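Local atomic coordinates of Ice-binding protein isoform1a (Antarctomyces psychrotrophicus, PDB entry 7BWX), a protein that probably binds ice at its prism planes, acting as an antifreeze protein of an Antarctic ascomycete built on a right-handed beta-solenoid. Residues S106-D111 / F128-T133; W155-S160 / V173-L178. The protein carries 1 engineered substitution. All blocks are in the same frame, centred on the assembly; numbering follows the deposited sequence.

Contact 1 of 2, residues S106-D111 / F128-T133; sequences SAVGLD and FQLATT. With SO4 (sulfate ion), chain H.
A corner between successive coils of the right-handed beta-helix brings Ala107 and Val108 against Leu130, Thr132 and Thr133. Here the chain leaves strand 126-130, turns, and enters strand 134-136, and the turn is tied to the start of strand 108-110 one coil earlier. The one direct hydrogen bond between the segments runs from Val108 N to Thr133 O over 3.2 Å. It is almost straight, 176° at the hydrogen, although the donor stands 34° out of the carbonyl plane. Val108 opens strand 108-110, which pairs with strand 134-136 and bonds through its backbone to Val135.

A bridging water fills in beside this link. It donates to Ser106 O (2.8 Å) and also to Thr133 O, and accepts from Thr132 N at 2.9 Å. Thr133 O is thus gripped twice, once by protein and once by water.

Beneath the polar corner, Val108 CG2 meets Leu130 CD1 at 3.7 Å, the two side chains crossing at about a right angle. This buried pair forms the inner, apolar half of the corner; Leu130 also touches Tyr104, on the neighbouring parallel strand 100-104.

On the other side lies a sulfate ion, probably from the crystallisation liquor. Ala107 N donates to its O4 at 2.7 Å, while Thr132 OG1 donates to its O1, also at 2.7 Å. Thr132 holds OG1 between its backbone N and carbonyl carbon (chi1 64°), which puts the hydroxyl toward the ion. Its oxygen also comes close to Ala107 N, but the angle there is poor. A second water bridges the two segments, hydrogen-bonded to Thr133 OG1 at 2.6 Å and donating to Val108 O at 2.8 Å.

Contact 2 of 2, residues W155-S160 / V173-L178; sequences WIVGSS and VIANAL
Asn176 N donates to Val157 O across 2.8 Å, nearly in line with the carbonyl, as part of a ladder of bonds between two parallel strands of the beta-solenoid. Val157 N in turn donates to Ile174 O, and Ile174 N to Trp155 O (2.9 Å), giving the alternation expected of neighbouring parallel strands. The pairing outlasts the strands: in the turn that follows, Ala177 N reaches Ser159 O at 2.9 Å. At the far end a side chain takes over as acceptor, for Leu178 N donates to Ser160 OG at 3.0 Å. Ser160 carries that hydroxyl beside its own backbone N (chi1 -64°), which brings it alongside Ala177 CB and Leu178 CB as well. With an alanine here, Leu178 N would probably lose its acceptor and the two turns would be less firmly joined.

Packing follows the strand faces. Ile156 and Ile174 lie side by side, pointing the same way, their CD1 atoms 4.0 Å apart. On the other face Val157 CB rests 4.0 Å from Ala175 CB, and Trp155 CD1 approaches Val173 CG2 at 4.1 Å, while the indole NE1 is hydrogen-bonded to Glu170 O. The isoleucine face lies under helix 61-79, with Ile156 against Phe74 and Gln78 and Ile174 against Arg71; strand 126-130 flanks strand 153-157, which pairs with strand 172-175 here.

Read from the N terminus, the two contacts are in series and neither nest nor cross. Contact 1 closes a loop of 16 residues between 106-111 and 128-133; only after it has closed does contact 2 open, closing one of 12 residues between 155-160 and 173-178. They join through neighbouring strands 126-130 and 153-157, where Leu130 O and Gly158 N, 2.7 Å apart, form a probable hydrogen bond, and the rings of Phe128 and Trp155 stack. Contact 1 ties the turn between strands 126-130 and 134-136 to strand 108-110, while contact 2 joins strands 153-157 and 172-175; residues of both reach helix 61-79, Gln129 through Gly77 O and Ile156 through Phe74. Their centres are about 10 Å apart.

Contact 1 of 2, residues S106-D111 / F128-T133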
loop_
_atom_site.group_PDB
_atom_site.type_symbol
_atom_site.label_atom_id
_atom_site.label_comp_id
_atom_site.label_asym_id
_atom_site.label_seq_id
_atom_site.Cartn_x
_atom_site.Cartn_y
_atom_site.Cartn_z
ATOM N N SER A 106 3.097 -5.951 -16.745
ATOM C CA SER A 106 4.003 -6.988 -16.230
ATOM C C SER A 106 4.667 -6.513 -14.921
ATOM O O SER A 106 4.285 -5.449 -14.434
ATOM C CB SER A 106 4.947 -7.355 -17.361
ATOM O OG SER A 106 5.793 -6.261 -17.660
ATOM N N ALA A 107 5.600 -7.286 -14.413
ATOM C CA ALA A 107 6.318 -7.053 -13.153
ATOM C C ALA A 107 6.990 -5.678 -13.215
ATOM O O ALA A 107 7.580 -5.332 -14.273
ATOM C CB ALA A 107 7.302 -8.152 -12.915
ATOM N N VAL A 108 6.808 -4.869 -12.172
ATOM C CA VAL A 108 7.429 -3.521 -12.107
ATOM C C VAL A 108 8.324 -3.443 -10.883
ATOM O O VAL A 108 8.035 -4.079 -9.840
ATOM C CB VAL A 108 6.409 -2.377 -12.119
ATOM C CG1 VAL A 108 5.487 -2.453 -13.319
ATOM C CG2 VAL A 108 5.599 -2.336 -10.849
ATOM N N GLY A 109 9.378 -2.656 -11.036
ATOM C CA GLY A 109 10.372 -2.344 -10.009
ATOM C C GLY A 109 10.464 -0.858 -9.824
ATOM O O GLY A 109 10.215 -0.114 -10.781
ATOM N N LEU A 110 10.831 -0.438 -8.619
ATOM C CA LEU A 110 11.110 0.974 -8.292
ATOM C C LEU A 110 12.484 1.013 -7.648
ATOM O O LEU A 110 12.649 0.613 -6.497
ATOM C CB LEU A 110 10.010 1.546 -7.409
ATOM C CG LEU A 110 10.281 2.881 -6.703
ATOM C CD1 LEU A 110 10.911 3.893 -7.620
ATOM C CD2 LEU A 110 8.947 3.387 -6.168
ATOM N N ASP A 111 13.455 1.450 -8.438
ATOM C CA ASP A 111 14.839 1.701 -8.007
ATOM C C ASP A 111 15.051 3.205 -8.165
ATOM O O ASP A 111 14.776 3.717 -9.250
ATOM C CB ASP A 111 15.774 0.857 -8.865
ATOM C CG ASP A 111 17.199 0.843 -8.375
ATOM O OD1 ASP A 111 17.436 1.133 -7.180
ATOM O OD2 ASP A 111 18.041 0.457 -9.170
ATOM N N PHE A 128 -2.168 3.067 -9.659
ATOM C CA PHE A 128 -1.220 2.213 -10.362
ATOM C C PHE A 128 -1.836 0.830 -10.468
ATOM O O PHE A 128 -1.910 0.133 -9.458
ATOM C CB PHE A 128 0.131 2.275 -9.680
ATOM C CG PHE A 128 0.774 3.636 -9.820
ATOM C CD1 PHE A 128 1.569 3.935 -10.916
ATOM C CD2 PHE A 128 0.602 4.596 -8.844
ATOM C CE1 PHE A 128 2.137 5.199 -11.062
ATOM C CE2 PHE A 128 1.197 5.845 -8.952
ATOM C CZ PHE A 128 1.960 6.145 -10.073
ATOM N N GLN A 129 -2.141 0.437 -11.702
ATOM C CA GLN A 129 -2.716 -0.890 -12.032
ATOM C C GLN A 129 -1.546 -1.773 -12.416
ATOM O O GLN A 129 -1.116 -1.727 -13.617
ATOM C CB GLN A 129 -3.774 -0.788 -13.137
ATOM C CG GLN A 129 -4.909 0.157 -12.806
ATOM C CD GLN A 129 -5.888 0.228 -13.951
ATOM O OE1 GLN A 129 -5.476 0.409 -15.103
ATOM N NE2 GLN A 129 -7.173 0.122 -13.648
ATOM N N LEU A 130 -0.983 -2.478 -11.440
ATOM C CA LEU A 130 0.195 -3.344 -11.639
ATOM C C LEU A 130 -0.306 -4.779 -11.817
ATOM O O LEU A 130 -0.825 -5.362 -10.877
ATOM C CB LEU A 130 1.154 -3.171 -10.461
ATOM C CG LEU A 130 1.477 -1.721 -10.094
ATOM C CD1 LEU A 130 2.487 -1.631 -8.964
ATOM C CD2 LEU A 130 1.989 -0.929 -11.292
ATOM N N ALA A 131 -0.276 -5.299 -13.036
ATOM C CA ALA A 131 -0.927 -6.589 -13.328
ATOM C C ALA A 131 -0.332 -7.711 -12.471
ATOM O O ALA A 131 -1.083 -8.636 -12.205
ATOM C CB ALA A 131 -0.848 -6.936 -14.791
ATOM N N THR A 132 0.953 -7.707 -12.136
ATOM C CA THR A 132 1.561 -8.797 -11.343
ATOM C C THR A 132 2.245 -8.212 -10.098
ATOM O O THR A 132 1.522 -7.686 -9.234
ATOM C CB THR A 132 2.473 -9.705 -12.170
ATOM O OG1 THR A 132 3.598 -8.977 -12.664
ATOM C CG2 THR A 132 1.718 -10.381 -13.306
ATOM N N THR A 133 3.571 -8.335 -9.992
ATOM C CA THR A 133 4.349 -7.988 -8.792
ATOM C C THR A 133 4.749 -6.505 -8.778
ATOM O O THR A 133 4.862 -5.832 -9.863
ATOM C CB THR A 133 5.573 -8.894 -8.669
ATOM O OG1 THR A 133 6.256 -8.771 -9.911
ATOM C CG2 THR A 133 5.229 -10.334 -8.379
HETATM S S SO4 H . 5.616 -11.069 -14.972
HETATM O O1 SO4 H . 5.143 -11.007 -13.579
HETATM O O2 SO4 H . 6.970 -11.562 -14.986
HETATM O O3 SO4 H . 4.740 -11.958 -15.718
HETATM O O4 SO4 H . 5.616 -9.753 -15.625
HETATM O O HOH W 1 2.884 -5.596 -11.995
HETATM O O HOH W 2 8.040 -6.837 -9.676
#

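Contact 2 of 2, residues W155-S160 / V173-L178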
loop_
_atom_site.group_PDB
_atom_site.type_symbol
_atom_site.label_atom_id
_atom_site.label_comp_id
_atom_site.label_asym_id
_atom_site.label_seq_id
_atom_site.Cartn_x
_atom_site.Cartn_y
_atom_site.Cartn_z
ATOM N N TRP A 155 -1.774 1.811 -4.963
ATOM C CA TRP A 155 -0.934 0.782 -5.594
ATOM C C TRP A 155 -1.765 -0.512 -5.671
ATOM O O TRP A 155 -1.962 -1.156 -4.634
ATOM C CB TRP A 155 0.341 0.560 -4.786
ATOM C CG TRP A 155 1.126 1.815 -4.628
ATOM C CD1 TRP A 155 1.107 2.705 -3.582
ATOM C CD2 TRP A 155 1.974 2.386 -5.629
ATOM N NE1 TRP A 155 1.944 3.756 -3.851
ATOM C CE2 TRP A 155 2.498 3.582 -5.093
ATOM C CE3 TRP A 155 2.416 1.936 -6.877
ATOM C CZ2 TRP A 155 3.378 4.386 -5.817
ATOM C CZ3 TRP A 155 3.257 2.743 -7.603
ATOM C CH2 TRP A 155 3.716 3.958 -7.078
ATOM N N ILE A 156 -2.355 -0.782 -6.820
ATOM C CA ILE A 156 -3.249 -1.959 -7.020
ATOM C C ILE A 156 -2.368 -3.075 -7.545
ATOM O O ILE A 156 -1.966 -3.056 -8.767
ATOM C CB ILE A 156 -4.433 -1.634 -7.943
ATOM C CG1 ILE A 156 -5.166 -0.367 -7.528
ATOM C CG2 ILE A 156 -5.367 -2.832 -8.016
ATOM C CD1 ILE A 156 -5.725 -0.393 -6.140
ATOM N N VAL A 157 -1.901 -3.914 -6.627
ATOM C CA VAL A 157 -0.862 -4.920 -6.934
ATOM C C VAL A 157 -1.558 -6.249 -7.279
ATOM O O VAL A 157 -2.184 -6.877 -6.358
ATOM C CB VAL A 157 0.110 -5.040 -5.768
ATOM C CG1 VAL A 157 1.159 -6.102 -6.026
ATOM C CG2 VAL A 157 0.783 -3.694 -5.449
ATOM N N GLY A 158 -1.399 -6.677 -8.535
ATOM C CA GLY A 158 -2.137 -7.802 -9.137
ATOM C C GLY A 158 -1.778 -9.128 -8.498
ATOM O O GLY A 158 -2.674 -9.994 -8.425
ATOM N N SER A 159 -0.556 -9.299 -7.975
ATOM C CA SER A 159 -0.185 -10.467 -7.131
ATOM C C SER A 159 0.373 -9.986 -5.775
ATOM O O SER A 159 -0.449 -9.620 -4.884
ATOM C CB SER A 159 0.715 -11.439 -7.824
ATOM O OG SER A 159 1.921 -10.816 -8.279
ATOM N N SER A 160 1.704 -9.917 -5.632
ATOM C CA SER A 160 2.347 -9.653 -4.336
ATOM C C SER A 160 3.306 -8.473 -4.443
ATOM O O SER A 160 3.870 -8.222 -5.535
ATOM C CB SER A 160 3.032 -10.886 -3.827
ATOM O OG SER A 160 2.080 -11.916 -3.569
ATOM N N VAL A 173 -1.375 0.533 -0.463
ATOM C CA VAL A 173 -0.962 -0.689 -1.145
ATOM C C VAL A 173 -2.117 -1.663 -0.947
ATOM O O VAL A 173 -2.322 -2.095 0.178
ATOM C CB VAL A 173 0.355 -1.245 -0.610
ATOM C CG1 VAL A 173 0.738 -2.503 -1.372
ATOM C CG2 VAL A 173 1.494 -0.209 -0.660
ATOM N N ILE A 174 -2.810 -1.987 -2.033
ATOM C CA ILE A 174 -3.914 -2.978 -2.062
ATOM C C ILE A 174 -3.464 -4.130 -2.942
ATOM O O ILE A 174 -3.452 -4.013 -4.160
ATOM C CB ILE A 174 -5.214 -2.334 -2.517
ATOM C CG1 ILE A 174 -5.401 -0.959 -1.881
ATOM C CG2 ILE A 174 -6.346 -3.289 -2.200
ATOM C CD1 ILE A 174 -6.733 -0.302 -2.258
ATOM N N ALA A 175 -2.909 -5.143 -2.316
ATOM C CA ALA A 175 -2.357 -6.302 -3.028
ATOM C C ALA A 175 -3.373 -7.447 -3.062
ATOM O O ALA A 175 -4.024 -7.709 -2.060
ATOM C CB ALA A 175 -1.106 -6.748 -2.346
ATOM N N ASN A 176 -3.374 -8.192 -4.154
ATOM C CA ASN A 176 -4.233 -9.380 -4.323
ATOM C C ASN A 176 -3.797 -10.465 -3.352
ATOM O O ASN A 176 -4.659 -11.155 -2.808
ATOM C CB ASN A 176 -4.128 -9.882 -5.735
ATOM C CG ASN A 176 -5.166 -10.940 -6.025
ATOM O OD1 ASN A 176 -6.341 -10.636 -5.954
ATOM N ND2 ASN A 176 -4.708 -12.154 -6.307
ATOM N N ALA A 177 -2.501 -10.578 -3.101
ATOM C CA ALA A 177 -1.927 -11.646 -2.262
ATOM C C ALA A 177 -1.005 -11.018 -1.190
ATOM O O ALA A 177 -1.517 -10.281 -0.355
ATOM C CB ALA A 177 -1.248 -12.620 -3.159
ATOM N N LEU A 178 0.277 -11.341 -1.183
ATOM C CA LEU A 178 1.179 -11.081 -0.039
ATOM C C LEU A 178 1.669 -9.635 -0.098
ATOM O O LEU A 178 1.900 -9.145 -1.225
ATOM C CB LEU A 178 2.385 -12.007 -0.138
ATOM C CG LEU A 178 3.334 -11.983 1.062
ATOM C CD1 LEU A 178 2.644 -12.652 2.243
ATOM C CD2 LEU A 178 4.643 -12.719 0.750
#